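Local coordinates for periplasmic protein TorT (PDB 3O1I) that probably acts as a periplasmic solute-binding protein that senses trimethylamine N-oxide and passes the signal to its partner sensor kinase, at residues 132-146 with 164-177. Residues are numbered along the deposited sequence; the frame is centred on the assembly and turned at random.
Sequences KGSGKTNIALLLGPR and NSDIHIVDSFWADN
Ile139 lies between Ile167 and Ile169 of the neighbouring parallel strand: its CG2 is 4.0 Å from Ile167 CG2 and equally near Ile169 CG1. With CG1 anti to the backbone N (chi1 -169°), this methyl is the branch left to face the partner strand. Leu141 continues the row, CD1 to CD1 of Ile169 at 3.7 Å. Branched, apolar residues suit this face because helix 152-163 packs over it, with Phe158 against Ile139 and Tyr159 against Ile169. On the other face Leu142 CD2 meets the edge of the Phe173 ring, and helix 179-192 covers both. These elements form a right-handed beta-alpha-beta crossover, with 167-172 the outermost strand of its sheet.

The backbone ladder is regular up to Val170 N to Ile139 O. There a beta bulge at Val170 shifts the register, and Leu141 N bonds to Asp171 O (3.1 Å). Leu141 O then accepts both Phe173 N and Ser172 OG, the hydroxyl coming from above the carbonyl plane.

The Lys132 end and Arg146 are exposed, whereas Leu143 and Gly144 stay buried beside Trp174. Lys132 NZ pairs with Asp166 OD1, although that oxygen is less surely placed. Beyond the strands, Arg146 CD sits over the Trp174 five-membered ring, 4.2 Å from its centroid, while Gly144 O lies at the indole edge and accepts Ala175 N. Glycine suits this turn because its backbone angles would press a side chain against the preceding carbonyl.

Apolar residues beneath the helices and charged Lys132, Asp166 and Arg146 at the margins suggest that ladder and buried face hold the strands, the salt bridge probably adding less.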
loop_
_atom_site.group_PDB
_atom_site.type_symbol
_atom_site.label_atom_id
_atom_site.label_comp_id
_atom_site.label_asym_id
_atom_site.label_seq_id
_atom_site.Cartn_x
_atom_site.Cartn_y
_atom_site.Cartn_z
ATOM N N LYS D 132 2.175 12.175 50.850
ATOM C CA LYS D 132 0.826 12.293 51.377
ATOM C C LYS D 132 0.649 13.680 51.972
ATOM O O LYS D 132 1.457 14.129 52.786
ATOM C CB LYS D 132 0.573 11.236 52.457
ATOM C CG LYS D 132 -0.833 11.276 53.038
ATOM C CD LYS D 132 -1.865 11.013 51.955
ATOM C CE LYS D 132 -3.270 11.334 52.425
ATOM N NZ LYS D 132 -4.261 11.154 51.326
ATOM N N GLY D 133 -0.407 14.360 51.546
ATOM C CA GLY D 133 -0.681 15.689 52.051
ATOM C C GLY D 133 -0.096 16.771 51.174
ATOM O O GLY D 133 -0.648 17.859 51.086
ATOM N N SER D 134 1.020 16.481 50.520
ATOM C CA SER D 134 1.653 17.472 49.660
ATOM C C SER D 134 0.623 18.211 48.794
ATOM O O SER D 134 0.820 19.377 48.432
ATOM C CB SER D 134 2.705 16.798 48.773
ATOM O OG SER D 134 3.338 17.741 47.920
ATOM N N GLY D 135 -0.478 17.525 48.485
ATOM C CA GLY D 135 -1.532 18.099 47.665
ATOM C C GLY D 135 -1.988 17.124 46.594
ATOM O O GLY D 135 -1.191 16.738 45.736
ATOM N N LYS D 136 -3.258 16.723 46.637
ATOM C CA LYS D 136 -3.799 15.783 45.660
ATOM C C LYS D 136 -3.268 16.023 44.257
ATOM O O LYS D 136 -3.449 17.097 43.689
ATOM C CB LYS D 136 -5.325 15.851 45.630
ATOM C CG LYS D 136 -5.933 15.051 44.485
ATOM C CD LYS D 136 -7.413 14.787 44.690
ATOM C CE LYS D 136 -7.967 13.933 43.559
ATOM N NZ LYS D 136 -9.377 13.550 43.816
ATOM N N THR D 137 -2.618 15.009 43.697
ATOM C CA THR D 137 -2.049 15.106 42.362
ATOM C C THR D 137 -2.721 14.103 41.427
ATOM O O THR D 137 -2.595 12.894 41.612
ATOM C CB THR D 137 -0.525 14.832 42.405
ATOM O OG1 THR D 137 0.098 15.733 43.329
ATOM C CG2 THR D 137 0.100 15.022 41.035
ATOM N N ASN D 138 -3.442 14.607 40.429
ATOM C CA ASN D 138 -4.125 13.742 39.468
ATOM C C ASN D 138 -3.163 13.299 38.373
ATOM O O ASN D 138 -2.503 14.121 37.730
ATOM C CB ASN D 138 -5.335 14.459 38.860
ATOM C CG ASN D 138 -6.453 14.669 39.871
ATOM O OD1 ASN D 138 -6.893 13.727 40.527
ATOM N ND2 ASN D 138 -6.914 15.908 39.999
ATOM N N ILE D 139 -3.088 11.988 38.168
ATOM C CA ILE D 139 -2.183 11.416 37.182
ATOM C C ILE D 139 -2.927 10.551 36.150
ATOM O O ILE D 139 -4.016 10.034 36.422
ATOM C CB ILE D 139 -1.093 10.574 37.911
ATOM C CG1 ILE D 139 0.022 10.196 36.937
ATOM C CG2 ILE D 139 -1.726 9.322 38.534
ATOM C CD1 ILE D 139 1.059 9.257 37.524
ATOM N N ALA D 140 -2.332 10.400 34.968
ATOM C CA ALA D 140 -2.933 9.608 33.894
ATOM C C ALA D 140 -2.048 8.437 33.485
ATOM O O ALA D 140 -0.889 8.634 33.145
ATOM C CB ALA D 140 -3.197 10.496 32.685
ATOM N N LEU D 141 -2.610 7.229 33.489
ATOM C CA LEU D 141 -1.866 6.017 33.136
ATOM C C LEU D 141 -1.992 5.536 31.695
ATOM O O LEU D 141 -3.051 5.104 31.285
ATOM C CB LEU D 141 -2.269 4.863 34.069
ATOM C CG LEU D 141 -1.558 4.753 35.424
ATOM C CD1 LEU D 141 -2.255 3.720 36.310
ATOM C CD2 LEU D 141 -0.108 4.365 35.185
ATOM N N LEU D 142 -0.903 5.600 30.937
ATOM C CA LEU D 142 -0.903 5.133 29.552
ATOM C C LEU D 142 0.200 4.089 29.393
ATOM O O LEU D 142 1.194 4.302 28.700
ATOM C CB LEU D 142 -0.666 6.291 28.579
ATOM C CG LEU D 142 -1.625 7.484 28.667
ATOM C CD1 LEU D 142 -1.312 8.434 27.524
ATOM C CD2 LEU D 142 -3.071 7.028 28.604
ATOM N N LEU D 143 -0.004 2.948 30.038
ATOM C CA LEU D 143 0.954 1.855 30.041
ATOM C C LEU D 143 1.118 1.109 28.728
ATOM O O LEU D 143 2.224 1.023 28.198
ATOM C CB LEU D 143 0.585 0.883 31.158
ATOM C CG LEU D 143 0.528 1.600 32.511
ATOM C CD1 LEU D 143 0.081 0.636 33.607
ATOM C CD2 LEU D 143 1.900 2.202 32.809
ATOM N N GLY D 144 0.028 0.562 28.204
ATOM C CA GLY D 144 0.119 -0.164 26.950
ATOM C C GLY D 144 -1.064 -1.081 26.732
ATOM O O GLY D 144 -2.164 -0.787 27.205
ATOM N N PRO D 145 -0.872 -2.207 26.024
ATOM C CA PRO D 145 -1.946 -3.167 25.746
ATOM C C PRO D 145 -2.632 -3.787 26.977
ATOM O O PRO D 145 -3.055 -3.078 27.889
ATOM C CB PRO D 145 -1.253 -4.198 24.848
ATOM C CG PRO D 145 0.181 -4.103 25.256
ATOM C CD PRO D 145 0.389 -2.633 25.398
ATOM N N ARG D 146 -2.758 -5.111 26.987
ATOM C CA ARG D 146 -3.397 -5.816 28.094
ATOM C C ARG D 146 -2.765 -7.176 28.377
ATOM O O ARG D 146 -3.457 -8.127 28.743
ATOM C CB ARG D 146 -4.891 -6.000 27.823
ATOM C CG ARG D 146 -5.763 -4.809 28.198
ATOM C CD ARG D 146 -5.878 -4.644 29.719
ATOM N NE ARG D 146 -6.406 -5.844 30.373
ATOM C CZ ARG D 146 -6.717 -5.928 31.665
ATOM N NH1 ARG D 146 -6.560 -4.878 32.466
ATOM N NH2 ARG D 146 -7.178 -7.067 32.165
ATOM N N ASN D 164 0.375 4.859 49.475
ATOM C CA ASN D 164 0.310 5.741 50.632
ATOM C C ASN D 164 0.949 7.098 50.366
ATOM O O ASN D 164 2.030 7.409 50.862
ATOM C CB ASN D 164 0.951 5.072 51.853
ATOM C CG ASN D 164 0.212 3.805 52.286
ATOM O OD1 ASN D 164 -1.010 3.808 52.452
ATOM N ND2 ASN D 164 0.957 2.722 52.478
ATOM N N SER D 165 0.257 7.904 49.572
ATOM C CA SER D 165 0.723 9.236 49.224
ATOM C C SER D 165 -0.444 10.014 48.624
ATOM O O SER D 165 -1.553 9.489 48.512
ATOM C CB SER D 165 1.883 9.154 48.231
ATOM O OG SER D 165 1.538 8.377 47.102
ATOM N N ASP D 166 -0.199 11.262 48.240
ATOM C CA ASP D 166 -1.259 12.089 47.674
ATOM C C ASP D 166 -1.244 12.146 46.147
ATOM O O ASP D 166 -1.189 13.215 45.537
ATOM C CB ASP D 166 -1.193 13.497 48.283
ATOM C CG ASP D 166 -2.316 13.748 49.288
ATOM O OD1 ASP D 166 -2.745 12.788 49.966
ATOM O OD2 ASP D 166 -2.767 14.910 49.404
ATOM N N ILE D 167 -1.305 10.968 45.540
ATOM C CA ILE D 167 -1.317 10.835 44.095
ATOM C C ILE D 167 -2.566 10.051 43.714
ATOM O O ILE D 167 -2.745 8.915 44.154
ATOM C CB ILE D 167 -0.051 10.102 43.611
ATOM C CG1 ILE D 167 1.136 11.057 43.695
ATOM C CG2 ILE D 167 -0.245 9.576 42.200
ATOM C CD1 ILE D 167 2.438 10.436 43.348
ATOM N N HIS D 168 -3.432 10.674 42.919
ATOM C CA HIS D 168 -4.673 10.046 42.477
ATOM C C HIS D 168 -4.570 9.704 40.995
ATOM O O HIS D 168 -3.912 10.412 40.232
ATOM C CB HIS D 168 -5.853 11.003 42.688
ATOM C CG HIS D 168 -7.191 10.393 42.403
ATOM N ND1 HIS D 168 -7.809 9.524 43.277
ATOM C CD2 HIS D 168 -8.023 10.512 41.340
ATOM C CE1 HIS D 168 -8.964 9.136 42.766
ATOM N NE2 HIS D 168 -9.117 9.719 41.590
ATOM N N ILE D 169 -5.212 8.611 40.595
ATOM C CA ILE D 169 -5.217 8.208 39.193
ATOM C C ILE D 169 -6.564 8.650 38.618
ATOM O O ILE D 169 -7.619 8.193 39.068
ATOM C CB ILE D 169 -5.073 6.679 39.031
ATOM C CG1 ILE D 169 -3.842 6.180 39.790
ATOM C CG2 ILE D 169 -4.908 6.325 37.563
ATOM C CD1 ILE D 169 -3.610 4.683 39.661
ATOM N N VAL D 170 -6.529 9.564 37.651
ATOM C CA VAL D 170 -7.757 10.051 37.035
ATOM C C VAL D 170 -8.370 8.889 36.280
ATOM O O VAL D 170 -9.577 8.659 36.341
ATOM C CB VAL D 170 -7.480 11.198 36.051
ATOM C CG1 VAL D 170 -8.766 11.624 35.366
ATOM C CG2 VAL D 170 -6.872 12.370 36.792
ATOM N N ASP D 171 -7.521 8.159 35.567
ATOM C CA ASP D 171 -7.955 6.999 34.813
ATOM C C ASP D 171 -6.763 6.348 34.124
ATOM O O ASP D 171 -5.615 6.761 34.305
ATOM C CB ASP D 171 -9.013 7.388 33.772
ATOM C CG ASP D 171 -10.122 6.338 33.642
ATOM O OD1 ASP D 171 -10.946 6.450 32.710
ATOM O OD2 ASP D 171 -10.175 5.403 34.480
ATOM N N SER D 172 -7.050 5.322 33.335
ATOM C CA SER D 172 -6.014 4.598 32.624
ATOM C C SER D 172 -6.519 4.199 31.241
ATOM O O SER D 172 -7.639 3.714 31.103
ATOM C CB SER D 172 -5.622 3.354 33.421
ATOM O OG SER D 172 -4.507 2.702 32.837
ATOM N N PHE D 173 -5.692 4.408 30.221
ATOM C CA PHE D 173 -6.067 4.060 28.862
ATOM C C PHE D 173 -5.146 3.011 28.270
ATOM O O PHE D 173 -3.933 3.183 28.214
ATOM C CB PHE D 173 -6.082 5.310 27.973
ATOM C CG PHE D 173 -6.998 6.384 28.470
ATOM C CD1 PHE D 173 -6.521 7.397 29.294
ATOM C CD2 PHE D 173 -8.360 6.329 28.201
ATOM C CE1 PHE D 173 -7.385 8.336 29.842
ATOM C CE2 PHE D 173 -9.230 7.266 28.746
ATOM C CZ PHE D 173 -8.742 8.267 29.571
ATOM N N TRP D 174 -5.745 1.921 27.816
ATOM C CA TRP D 174 -4.995 0.831 27.228
ATOM C C TRP D 174 -5.064 0.887 25.708
ATOM O O TRP D 174 -6.035 1.367 25.138
ATOM C CB TRP D 174 -5.551 -0.494 27.737
ATOM C CG TRP D 174 -5.741 -0.508 29.218
ATOM C CD1 TRP D 174 -6.899 -0.260 29.905
ATOM C CD2 TRP D 174 -4.729 -0.733 30.202
ATOM N NE1 TRP D 174 -6.667 -0.315 31.259
ATOM C CE2 TRP D 174 -5.344 -0.602 31.471
ATOM C CE3 TRP D 174 -3.361 -1.032 30.139
ATOM C CZ2 TRP D 174 -4.631 -0.761 32.672
ATOM C CZ3 TRP D 174 -2.655 -1.189 31.331
ATOM C CH2 TRP D 174 -3.293 -1.053 32.582
ATOM N N ALA D 175 -4.020 0.393 25.061
ATOM C CA ALA D 175 -3.941 0.381 23.612
ATOM C C ALA D 175 -2.584 -0.168 23.246
ATOM O O ALA D 175 -1.621 0.014 23.978
ATOM C CB ALA D 175 -4.091 1.779 23.066
ATOM N N ASP D 176 -2.498 -0.829 22.104
ATOM C CA ASP D 176 -1.229 -1.392 21.681
ATOM C C ASP D 176 -0.130 -0.325 21.659
ATOM O O ASP D 176 -0.407 0.873 21.613
ATOM C CB ASP D 176 -1.401 -2.041 20.310
ATOM C CG ASP D 176 -2.574 -3.018 20.272
ATOM O OD1 ASP D 176 -2.647 -3.918 21.141
ATOM O OD2 ASP D 176 -3.429 -2.893 19.370
ATOM N N ASN D 177 1.124 -0.750 21.700
ATOM C CA ASN D 177 2.200 0.224 21.707
ATOM C C ASN D 177 2.601 0.712 20.334
ATOM O O ASN D 177 3.730 0.535 19.889
ATOM C CB ASN D 177 3.416 -0.313 22.470
ATOM C CG ASN D 177 3.130 -0.490 23.957
ATOM O OD1 ASN D 177 2.570 0.402 24.609
ATOM N ND2 ASN D 177 3.513 -1.644 24.499
#